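Local coordinates for protein cysteine S-methyltransferase NleE (Escherichia coli O157:H7, PDB 4R29) that binds S-adenosylmethionine and, as a type III effector, probably methylates a zinc-finger cysteine of host TAB2 and TAB3 to block NF-kappaB activation, at residues A[22-27]-A[117-123]; A[86-90]-A[202-208]. The protein carries 1 engineered substitution. All blocks are in the same frame, centred on the assembly; numbering follows the deposited sequence.

Contact 1. Residues A[22-27]-A[117-123]; sequences VVKNIY and LYNPDLH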
loop_
_atom_site.group_PDB
_atom_site.type_symbol
_atom_site.label_atom_id
_atom_site.label_comp_id
_atom_site.label_asym_id
_atom_site.label_seq_id
_atom_site.Cartn_x
_atom_site.Cartn_y
_atom_site.Cartn_z
ATOM N N VAL A 22 1.535 -5.622 18.296
ATOM C CA VAL A 22 0.935 -4.717 17.330
ATOM C C VAL A 22 1.215 -5.124 15.887
ATOM O O VAL A 22 0.405 -4.871 15.006
ATOM C CB VAL A 22 1.358 -3.262 17.574
ATOM C CG1 VAL A 22 0.912 -2.824 18.971
ATOM C CG2 VAL A 22 2.859 -3.099 17.392
ATOM N N VAL A 23 2.345 -5.781 15.654
ATOM C CA VAL A 23 2.723 -6.153 14.295
ATOM C C VAL A 23 2.088 -7.454 13.809
ATOM O O VAL A 23 1.557 -7.517 12.690
ATOM C CB VAL A 23 4.262 -6.194 14.113
ATOM C CG1 VAL A 23 4.625 -6.753 12.744
ATOM C CG2 VAL A 23 4.847 -4.801 14.286
ATOM N N LYS A 24 2.140 -8.496 14.631
ATOM C CA LYS A 24 1.510 -9.761 14.246
ATOM C C LYS A 24 0.006 -9.573 14.163
ATOM O O LYS A 24 -0.686 -10.285 13.448
ATOM C CB LYS A 24 1.842 -10.881 15.235
ATOM C CG LYS A 24 3.281 -11.349 15.220
ATOM C CD LYS A 24 3.495 -12.462 16.240
ATOM C CE LYS A 24 4.961 -12.832 16.366
ATOM N NZ LYS A 24 5.150 -13.869 17.406
ATOM N N ASN A 25 -0.498 -8.594 14.903
ATOM C CA ASN A 25 -1.921 -8.298 14.878
ATOM C C ASN A 25 -2.432 -7.843 13.519
ATOM O O ASN A 25 -3.543 -8.196 13.121
ATOM C CB ASN A 25 -2.274 -7.266 15.935
ATOM C CG ASN A 25 -3.014 -7.875 17.088
ATOM O OD1 ASN A 25 -2.484 -7.974 18.199
ATOM N ND2 ASN A 25 -4.246 -8.313 16.831
ATOM N N ILE A 26 -1.623 -7.058 12.812
ATOM C CA ILE A 26 -2.031 -6.538 11.512
ATOM C C ILE A 26 -1.341 -7.245 10.359
ATOM O O ILE A 26 -1.726 -7.074 9.205
ATOM C CB ILE A 26 -1.736 -5.050 11.401
ATOM C CG1 ILE A 26 -0.222 -4.803 11.477
ATOM C CG2 ILE A 26 -2.495 -4.291 12.478
ATOM C CD1 ILE A 26 0.193 -3.379 11.083
ATOM N N TYR A 27 -0.325 -8.044 10.678
ATOM C CA TYR A 27 0.475 -8.730 9.665
ATOM C C TYR A 27 0.806 -10.138 10.168
ATOM O O TYR A 27 1.968 -10.476 10.404
ATOM C CB TYR A 27 1.743 -7.916 9.402
ATOM C CG TYR A 27 2.630 -8.391 8.269
ATOM C CD1 TYR A 27 2.288 -9.495 7.497
ATOM C CD2 TYR A 27 3.821 -7.723 7.978
ATOM C CE1 TYR A 27 3.099 -9.921 6.467
ATOM C CE2 TYR A 27 4.644 -8.143 6.961
ATOM C CZ TYR A 27 4.280 -9.241 6.200
ATOM O OH TYR A 27 5.102 -9.663 5.176
ATOM N N LEU A 117 7.019 -0.998 9.617
ATOM C CA LEU A 117 5.814 -1.695 10.055
ATOM C C LEU A 117 5.227 -1.098 11.347
ATOM O O LEU A 117 4.201 -1.565 11.828
ATOM C CB LEU A 117 6.064 -3.196 10.199
ATOM C CG LEU A 117 6.222 -3.969 8.883
ATOM C CD1 LEU A 117 6.511 -5.461 9.125
ATOM C CD2 LEU A 117 4.995 -3.770 7.982
ATOM N N TYR A 118 5.875 -0.058 11.882
ATOM C CA TYR A 118 5.374 0.679 13.055
ATOM C C TYR A 118 4.735 2.009 12.690
ATOM O O TYR A 118 4.375 2.803 13.566
ATOM C CB TYR A 118 6.472 0.865 14.115
ATOM C CG TYR A 118 6.884 -0.462 14.694
ATOM C CD1 TYR A 118 6.180 -1.026 15.751
ATOM C CD2 TYR A 118 7.934 -1.189 14.138
ATOM C CE1 TYR A 118 6.532 -2.256 16.260
ATOM C CE2 TYR A 118 8.289 -2.428 14.640
ATOM C CZ TYR A 118 7.584 -2.956 15.701
ATOM O OH TYR A 118 7.935 -4.184 16.213
ATOM N N ASN A 119 4.579 2.234 11.391
ATOM C CA ASN A 119 3.849 3.389 10.919
ATOM C C ASN A 119 2.495 3.487 11.616
ATOM O O ASN A 119 1.693 2.563 11.528
ATOM C CB ASN A 119 3.650 3.307 9.409
ATOM C CG ASN A 119 3.050 4.568 8.841
ATOM O OD1 ASN A 119 3.756 5.553 8.602
ATOM N ND2 ASN A 119 1.741 4.553 8.624
ATOM N N PRO A 120 2.247 4.609 12.322
ATOM C CA PRO A 120 0.995 4.876 13.034
ATOM C C PRO A 120 -0.257 4.846 12.154
ATOM O O PRO A 120 -1.257 4.297 12.594
ATOM C CB PRO A 120 1.221 6.276 13.612
ATOM C CG PRO A 120 2.685 6.326 13.828
ATOM C CD PRO A 120 3.275 5.608 12.649
ATOM N N ASP A 121 -0.204 5.423 10.954
ATOM C CA ASP A 121 -1.346 5.403 10.038
ATOM C C ASP A 121 -1.737 3.971 9.684
ATOM O O ASP A 121 -2.907 3.634 9.607
ATOM C CB ASP A 121 -1.009 6.144 8.738
ATOM C CG ASP A 121 -1.109 7.638 8.876
ATOM O OD1 ASP A 121 -1.410 8.122 9.982
ATOM O OD2 ASP A 121 -0.887 8.335 7.871
ATOM N N LEU A 122 -0.735 3.141 9.424
ATOM C CA LEU A 122 -0.982 1.770 9.027
ATOM C C LEU A 122 -1.745 1.065 10.155
ATOM O O LEU A 122 -2.693 0.321 9.906
ATOM C CB LEU A 122 0.345 1.056 8.701
ATOM C CG LEU A 122 0.271 -0.466 8.505
ATOM C CD1 LEU A 122 -0.746 -0.834 7.397
ATOM C CD2 LEU A 122 1.663 -1.125 8.253
ATOM N N HIS A 123 -1.327 1.304 11.396
ATOM C CA HIS A 123 -1.991 0.671 12.533
ATOM C C HIS A 123 -3.412 1.197 12.729
ATOM O O HIS A 123 -4.325 0.426 12.996
ATOM C CB HIS A 123 -1.135 0.781 13.805
ATOM C CG HIS A 123 0.036 -0.146 13.796
ATOM N ND1 HIS A 123 1.170 0.094 13.044
ATOM C CD2 HIS A 123 0.224 -1.354 14.379
ATOM C CE1 HIS A 123 2.012 -0.914 13.187
ATOM N NE2 HIS A 123 1.466 -1.803 13.992
#
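Ile26 sets the tip of its side chain over one face of the His123 ring, and these two residues bury the largest areas against the opposing segment, 75 and 69 Å². Ile26 CD1 lies 3.7 Å from the centroid of the His123 ring and 19° off the ring normal, which meets the geometry of a CH-pi contact. CG1 stands between the backbone N and the carbonyl carbon of Ile26 (chi1 64°), and the extended chain beyond it carries CD1 across to the ring. The hollow that receives this methyl has a second wall, since Ile26 CD1 is also 3.9 Å from Leu122 CG. The imidazole is held in its rotation by a bond within its own segment: His123 ND1 donates to Asn119 O at 2.9 Å and 175°. That oxygen lies in the ring plane, although the donor stands above the plane of the carbonyl; Asn119 O also accepts the backbone N of His123 in the first helical turn.

Val22 fills the notch between His123 and Tyr118, its CG2 reaching Tyr118 CE1 at 3.9 Å while also touching the imidazole. One residue on, Val23 CG2 approaches Tyr118 CZ obliquely, at 3.6 Å, the two side chains crossing at about a right angle. Beyond Val23, Leu117 CD1 meets the edge of the Tyr27 ring in its plane, 3.7 Å from Tyr27 CD2.

Outside the two segments, Phe62 stacks edge-to-face on His123, and Ile135 and Tyr145 touch both Tyr27 and Leu117. The side chain of Leu122 is about 13 Å from bound S-adenosylmethionine, apart from the site. Mostly buried and built from aliphatic and aromatic groups, this is core packing: the weakly bonded helical turn 22-26 laid against the turn that leads from strand 109-114 into helix 120-125 of the Rossmann-like fold.

Contact 2. Residues A[86-90]-A[202-208]; sequences PISRN and FSYMPGE. With SAM (S-adenosylmethionine), chain E.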
loop_
_atom_site.group_PDB
_atom_site.type_symbol
_atom_site.label_atom_id
_atom_site.label_comp_id
_atom_site.label_asym_id
_atom_site.label_seq_id
_atom_site.Cartn_x
_atom_site.Cartn_y
_atom_site.Cartn_z
ATOM N N PRO A 86 -14.975 6.674 -11.005
ATOM C CA PRO A 86 -13.530 6.904 -11.100
ATOM C C PRO A 86 -13.072 8.142 -10.341
ATOM O O PRO A 86 -13.728 9.188 -10.369
ATOM C CB PRO A 86 -13.313 7.129 -12.599
ATOM C CG PRO A 86 -14.397 6.381 -13.252
ATOM C CD PRO A 86 -15.592 6.507 -12.331
ATOM N N ILE A 87 -11.934 8.016 -9.674
ATOM C CA ILE A 87 -11.314 9.139 -9.013
ATOM C C ILE A 87 -10.240 9.638 -9.953
ATOM O O ILE A 87 -9.844 8.944 -10.900
ATOM C CB ILE A 87 -10.607 8.711 -7.701
ATOM C CG1 ILE A 87 -9.562 7.628 -8.001
ATOM C CG2 ILE A 87 -11.612 8.200 -6.693
ATOM C CD1 ILE A 87 -8.457 7.482 -6.951
ATOM N N SER A 88 -9.751 10.837 -9.678
ATOM C CA SER A 88 -8.530 11.287 -10.301
ATOM C C SER A 88 -7.338 10.671 -9.587
ATOM O O SER A 88 -7.282 10.625 -8.347
ATOM C CB SER A 88 -8.407 12.814 -10.256
ATOM O OG SER A 88 -7.058 13.188 -10.455
ATOM N N ARG A 89 -6.394 10.200 -10.400
ATOM C CA ARG A 89 -5.082 9.755 -9.961
ATOM C C ARG A 89 -4.467 10.717 -8.933
ATOM O O ARG A 89 -3.733 10.295 -8.029
ATOM C CB ARG A 89 -4.171 9.637 -11.192
ATOM C CG ARG A 89 -2.718 10.007 -10.943
ATOM C CD ARG A 89 -2.057 8.894 -10.156
ATOM N NE ARG A 89 -0.700 9.225 -9.737
ATOM C CZ ARG A 89 0.005 8.482 -8.895
ATOM N NH1 ARG A 89 -0.533 7.379 -8.384
ATOM N NH2 ARG A 89 1.233 8.846 -8.555
ATOM N N ASN A 90 -4.758 12.007 -9.087
ATOM C CA ASN A 90 -4.259 13.036 -8.172
ATOM C C ASN A 90 -4.711 12.884 -6.717
ATOM O O ASN A 90 -3.976 13.257 -5.811
ATOM C CB ASN A 90 -4.596 14.432 -8.692
ATOM C CG ASN A 90 -3.881 14.746 -9.990
ATOM O OD1 ASN A 90 -2.738 14.324 -10.199
ATOM N ND2 ASN A 90 -4.557 15.460 -10.884
ATOM N N PHE A 202 -7.157 0.575 -9.876
ATOM C CA PHE A 202 -7.054 1.699 -8.959
ATOM C C PHE A 202 -8.147 2.742 -9.190
ATOM O O PHE A 202 -8.158 3.765 -8.522
ATOM C CB PHE A 202 -5.675 2.372 -9.046
ATOM C CG PHE A 202 -4.552 1.574 -8.417
ATOM C CD1 PHE A 202 -4.649 1.113 -7.111
ATOM C CD2 PHE A 202 -3.395 1.294 -9.139
ATOM C CE1 PHE A 202 -3.610 0.396 -6.534
ATOM C CE2 PHE A 202 -2.355 0.576 -8.566
ATOM C CZ PHE A 202 -2.468 0.124 -7.264
ATOM N N SER A 203 -9.055 2.485 -10.131
ATOM C CA SER A 203 -10.184 3.394 -10.382
ATOM C C SER A 203 -9.791 4.751 -10.963
ATOM O O SER A 203 -10.524 5.702 -10.820
ATOM C CB SER A 203 -10.985 3.652 -9.100
ATOM O OG SER A 203 -11.521 2.459 -8.581
ATOM N N TYR A 204 -8.639 4.857 -11.605
ATOM C CA TYR A 204 -8.269 6.131 -12.188
ATOM C C TYR A 204 -9.197 6.401 -13.359
ATOM O O TYR A 204 -9.770 5.476 -13.941
ATOM C CB TYR A 204 -6.830 6.118 -12.681
ATOM C CG TYR A 204 -5.800 5.914 -11.608
ATOM C CD1 TYR A 204 -6.117 6.080 -10.267
ATOM C CD2 TYR A 204 -4.498 5.551 -11.941
ATOM C CE1 TYR A 204 -5.159 5.887 -9.284
ATOM C CE2 TYR A 204 -3.541 5.364 -10.967
ATOM C CZ TYR A 204 -3.883 5.534 -9.641
ATOM O OH TYR A 204 -2.928 5.349 -8.686
ATOM N N MET A 205 -9.344 7.670 -13.705
ATOM C CA MET A 205 -10.154 8.020 -14.857
ATOM C C MET A 205 -9.526 7.566 -16.173
ATOM O O MET A 205 -8.310 7.642 -16.359
ATOM C CB MET A 205 -10.475 9.501 -14.847
ATOM C CG MET A 205 -11.540 9.809 -13.791
ATOM S SD MET A 205 -11.719 11.565 -13.619
ATOM C CE MET A 205 -9.981 12.008 -13.482
ATOM N N PRO A 206 -10.364 7.039 -17.069
ATOM C CA PRO A 206 -9.922 6.475 -18.352
ATOM C C PRO A 206 -8.988 7.433 -19.082
ATOM O O PRO A 206 -8.017 6.977 -19.666
ATOM C CB PRO A 206 -11.233 6.284 -19.118
ATOM C CG PRO A 206 -12.246 6.062 -18.048
ATOM C CD PRO A 206 -11.815 6.908 -16.867
ATOM N N GLY A 207 -9.268 8.735 -19.010
ATOM C CA GLY A 207 -8.412 9.757 -19.586
ATOM C C GLY A 207 -7.025 9.833 -18.970
ATOM O O GLY A 207 -6.023 9.995 -19.677
ATOM N N GLU A 208 -6.948 9.728 -17.649
ATOM C CA GLU A 208 -5.647 9.760 -16.987
ATOM C C GLU A 208 -4.813 8.521 -17.299
ATOM O O GLU A 208 -3.589 8.596 -17.394
ATOM C CB GLU A 208 -5.823 9.916 -15.486
ATOM C CG GLU A 208 -6.486 11.237 -15.104
ATOM C CD GLU A 208 -6.687 11.348 -13.620
ATOM O OE1 GLU A 208 -6.941 10.293 -12.995
ATOM O OE2 GLU A 208 -6.585 12.477 -13.085
HETATM N N SAM E . -0.951 4.932 -4.353
HETATM C CA SAM E . -1.608 4.626 -5.625
HETATM C C SAM E . -3.071 4.249 -5.426
HETATM O O SAM E . -3.858 4.344 -6.374
HETATM O OXT SAM E . -3.474 3.821 -4.330
HETATM C CB SAM E . -0.926 3.484 -6.371
HETATM C CG SAM E . 0.422 3.840 -6.978
HETATM S SD SAM E . 0.968 2.686 -8.279
HETATM C CE SAM E . 2.512 3.548 -8.672
HETATM C "C5'" SAM E . -0.020 3.302 -9.663
HETATM C "C4'" SAM E . 0.213 2.449 -10.906
HETATM O "O4'" SAM E . -0.879 2.578 -11.799
HETATM C "C3'" SAM E . 1.469 2.866 -11.665
HETATM O "O3'" SAM E . 2.595 2.107 -11.265
HETATM C "C2'" SAM E . 1.104 2.616 -13.112
HETATM O "O2'" SAM E . 1.548 1.326 -13.418
HETATM C "C1'" SAM E . -0.423 2.604 -13.142
HETATM N N9 SAM E . -1.020 3.821 -13.727
HETATM C C8 SAM E . -1.932 3.856 -14.748
HETATM N N7 SAM E . -2.282 5.132 -14.988
HETATM C C5 SAM E . -1.607 5.920 -14.123
HETATM C C6 SAM E . -1.596 7.295 -13.937
HETATM N N6 SAM E . -2.352 8.079 -14.701
HETATM N N1 SAM E . -0.794 7.835 -12.960
HETATM C C2 SAM E . -0.017 7.010 -12.164
HETATM N N3 SAM E . -0.034 5.642 -12.349
HETATM C C4 SAM E . -0.819 5.104 -13.315
#
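Ile87 N donates to Ser203 O at 2.9 Å, nearly along the C=O axis though bent at the hydrogen (142°), where Ser203, with positive phi just past helix 186-201, closes a Schellman motif. Glu208 then grips the loop with both carboxylate oxygens on their syn sides. OE1 accepts Arg89 N at 2.7 Å in an almost straight bond (172°), while OE2 takes Ser88 OG at 2.8 Å. The same hydroxyl accepts Asn90 N, an ST turn, so Ser88 links the carboxylate to the start of the following 3-10 turn.

Tyr204 is sandwiched: Arg89 CB sits over the centre of one face, 4.0 Å from the ring centroid, and Phe202 CB lies on the opposite face, offset toward the ring's edge. Arg89 runs beside the phenol in the same direction, and its NH1 donates to Tyr204 OH at 3.2 Å, with that oxygen near the guanidinium plane. Tyr204 and Glu208 both bind S-adenosylmethionine: Tyr204 OH donates to its carboxylate O at 2.7 Å, and its N6 makes a weak bond to Glu208 O at 3.0 Å. Adenine C2 lies over one face of the Arg89 guanidinium, toward its rim.

Met205 CG packs on Pro86 CB at 3.4 Å. The contact thus joins the loop before helix 95-103 to the link between helices 186-201 and 206-219, with Phe202 resting on Met109 and Gln111 of strand 109-114.

In the fold
Contact 1 and contact 2 lie on opposite sides of the centre of the chain, their centres 28 Å apart. Contact 1 is the more buried, with six of its eight touching residues inside the protein, and it works almost wholly by apolar and CH-pi packing. Contact 2 is only partly buried and far more polar, because it lines the cofactor pocket: hydrogen bonds cross it and continue to S-adenosylmethionine. They share no helix, but strand 109-114 relates them: it is touched by Phe202 of contact 2 and runs on into the turn that begins 117-123. Along the chain their segments alternate, although the two contacts do not touch.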